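Local coordinates for protein putative isochorismatase (Burkholderia xenovorans, PDB 3OQP) that is probably a hydrolase of the isochorismatase family, whose precise substrate and physiological reaction remain to be established, at residues Pro50-Gln55 / His85-Ser90. Numbering follows the deposited sequence. Where two conformers were deposited one is given.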
loop_
_atom_site.group_PDB
_atom_site.type_symbol
_atom_site.label_atom_id
_atom_site.label_comp_id
_atom_site.label_asym_id
_atom_site.label_seq_id
_atom_site.Cartn_x
_atom_site.Cartn_y
_atom_site.Cartn_z
ATOM N N PRO A 50 -14.331 14.817 14.382
ATOM C CA PRO A 50 -15.366 14.209 13.561
ATOM C C PRO A 50 -15.065 12.735 13.327
ATOM O O PRO A 50 -13.912 12.353 13.101
ATOM C CB PRO A 50 -15.300 15.024 12.255
ATOM C CG PRO A 50 -14.686 16.296 12.596
ATOM C CD PRO A 50 -13.776 16.013 13.736
ATOM N N VAL A 51 -16.118 11.934 13.350
ATOM C CA VAL A 51 -16.058 10.522 13.166
ATOM C C VAL A 51 -16.743 10.153 11.867
ATOM O O VAL A 51 -17.939 10.496 11.619
ATOM C CB VAL A 51 -16.761 9.802 14.329
ATOM C CG1 VAL A 51 -16.839 8.259 14.062
ATOM C CG2 VAL A 51 -16.020 10.096 15.639
ATOM N N VAL A 52 -16.035 9.484 10.956
ATOM C CA VAL A 52 -16.541 9.094 9.622
ATOM C C VAL A 52 -16.600 7.588 9.549
ATOM O O VAL A 52 -15.573 6.930 9.835
ATOM C CB VAL A 52 -15.576 9.576 8.508
ATOM C CG1 VAL A 52 -16.086 9.132 7.118
ATOM C CG2 VAL A 52 -15.328 11.081 8.604
ATOM N N ILE A 53 -17.759 7.012 9.284
ATOM C CA ILE A 53 -17.932 5.593 9.119
ATOM C C ILE A 53 -17.923 5.247 7.628
ATOM O O ILE A 53 -18.602 5.872 6.826
ATOM C CB ILE A 53 -19.292 5.160 9.728
ATOM C CG1 ILE A 53 -19.365 5.488 11.211
ATOM C CG2 ILE A 53 -19.620 3.681 9.458
ATOM C CD1 ILE A 53 -18.269 4.967 12.039
ATOM N N VAL A 54 -17.196 4.189 7.281
ATOM C CA VAL A 54 -17.098 3.665 5.914
ATOM C C VAL A 54 -17.689 2.254 5.941
ATOM O O VAL A 54 -17.305 1.460 6.826
ATOM C CB VAL A 54 -15.665 3.631 5.422
ATOM C CG1 VAL A 54 -15.598 3.102 3.979
ATOM C CG2 VAL A 54 -15.011 5.039 5.585
ATOM N N GLN A 55 -18.540 1.936 4.963
ATOM C CA GLN A 55 -19.120 0.613 4.816
ATOM C C GLN A 55 -18.846 0.135 3.393
ATOM O O GLN A 55 -19.184 0.843 2.422
ATOM C CB GLN A 55 -20.616 0.678 5.141
ATOM C CG GLN A 55 -21.316 -0.667 5.167
ATOM C CD GLN A 55 -22.777 -0.577 5.639
ATOM O OE1 GLN A 55 -23.368 0.500 5.692
ATOM N NE2 GLN A 55 -23.296 -1.694 6.113
ATOM N N HIS A 85 -20.321 11.487 9.778
ATOM C CA HIS A 85 -20.429 11.270 8.331
ATOM C C HIS A 85 -20.373 9.775 8.036
ATOM O O HIS A 85 -19.880 8.987 8.843
ATOM C CB HIS A 85 -19.305 11.977 7.610
ATOM C CG HIS A 85 -19.478 12.063 6.133
ATOM N ND1 HIS A 85 -20.602 12.586 5.536
ATOM C CD2 HIS A 85 -18.619 11.754 5.137
ATOM C CE1 HIS A 85 -20.441 12.541 4.222
ATOM N NE2 HIS A 85 -19.234 12.057 3.955
ATOM N N TYR A 86 -20.919 9.408 6.881
ATOM C CA TYR A 86 -21.013 8.060 6.338
ATOM C C TYR A 86 -20.627 8.043 4.878
ATOM O O TYR A 86 -21.006 8.933 4.145
ATOM C CB TYR A 86 -22.412 7.504 6.531
ATOM C CG TYR A 86 -22.638 6.165 5.879
ATOM C CD1 TYR A 86 -23.077 6.115 4.559
ATOM C CD2 TYR A 86 -22.403 4.968 6.549
ATOM C CE1 TYR A 86 -23.324 4.870 3.958
ATOM C CE2 TYR A 86 -22.663 3.761 5.958
ATOM C CZ TYR A 86 -23.071 3.699 4.650
ATOM O OH TYR A 86 -23.332 2.508 4.026
ATOM N N VAL A 87 -19.836 7.058 4.473
ATOM C CA VAL A 87 -19.350 6.839 3.114
ATOM C C VAL A 87 -19.504 5.346 2.793
ATOM O O VAL A 87 -19.003 4.525 3.568
ATOM C CB VAL A 87 -17.876 7.195 2.945
ATOM C CG1 VAL A 87 -17.414 6.846 1.524
ATOM C CG2 VAL A 87 -17.650 8.685 3.238
ATOM N N GLU A 88 -20.268 5.003 1.739
ATOM C CA GLU A 88 -20.230 3.636 1.227
ATOM C C GLU A 88 -19.222 3.530 0.086
ATOM O O GLU A 88 -19.072 4.436 -0.704
ATOM C CB GLU A 88 -21.609 3.120 0.768
ATOM C CG GLU A 88 -22.070 3.712 -0.576
ATOM C CD GLU A 88 -23.283 3.009 -1.131
ATOM O OE1 GLU A 88 -24.315 2.983 -0.442
ATOM O OE2 GLU A 88 -23.183 2.468 -2.248
ATOM N N LYS A 89 -18.531 2.397 0.005
ATOM C CA LYS A 89 -17.541 2.133 -1.044
ATOM C C LYS A 89 -17.653 0.677 -1.528
ATOM O O LYS A 89 -18.222 -0.174 -0.843
ATOM C CB LYS A 89 -16.103 2.439 -0.587
ATOM C CG LYS A 89 -15.602 1.482 0.472
ATOM C CD LYS A 89 -14.204 1.864 0.948
ATOM C CE LYS A 89 -13.626 0.842 1.878
ATOM N NZ LYS A 89 -13.315 -0.449 1.227
ATOM N N SER A 90 -17.076 0.445 -2.703
ATOM C CA SER A 90 -16.955 -0.848 -3.359
ATOM C C SER A 90 -15.544 -1.070 -3.931
ATOM O O SER A 90 -15.352 -1.895 -4.827
ATOM C CB SER A 90 -18.002 -0.927 -4.477
ATOM O OG SER A 90 -19.266 -1.024 -3.906
#
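With CG turned anti to the backbone N in both Gln-55 (chi1 -174°) and Tyr-86 (chi1 174°), the amide at the end of the extended Gln-55 chain and the phenol meet above one face of the sheet. There the Tyr-86 OH donates a short hydrogen bond of 2.6 Å to Gln-55 OE1, which sits at the edge of the ring, in its plane. The amide stands almost perpendicular to the ring, 89° apart, and its other end is held as well, because Gln-55 NE2 bonds to Ala-72 O. Ile-53 CG2 packs at 4.2 Å from Tyr-86 CD2 on this same face.

On the reverse face, Val-52 CG1 approaches the edge of the His-85 imidazole at CD2 (4.1 Å) and also touches Val-87 CG2. The His-85 ring is stacked on Trp-103, and its NE2 bonds to Asp-99. Farther along, the Lys-89 side chain crosses that of Val-54 at about a right angle, Lys-89 CD lying 3.6 Å from Val-54 CG1. Its NZ forms a salt bridge with Asp-13 and has further acceptors in Asn-56, the cysteine sulfinic acid at position 122 and the carbonyls of Leu-91 and Pro-92.

Between these faces, five backbone bonds join the strands in parallel register, from His-85 N to Val-51 O (3.2 Å) through to Lys-89 N to Gln-55 O (2.9 Å). Strand 85-89, outermost in the chain's parallel sheet and joined to strand 51-56 as a beta-alpha-beta unit, delivers Lys-89 to the modified cysteine, consistent with the Asp-Lys-Cys catalytic triad of the isochorismatase-like alpha/beta fold.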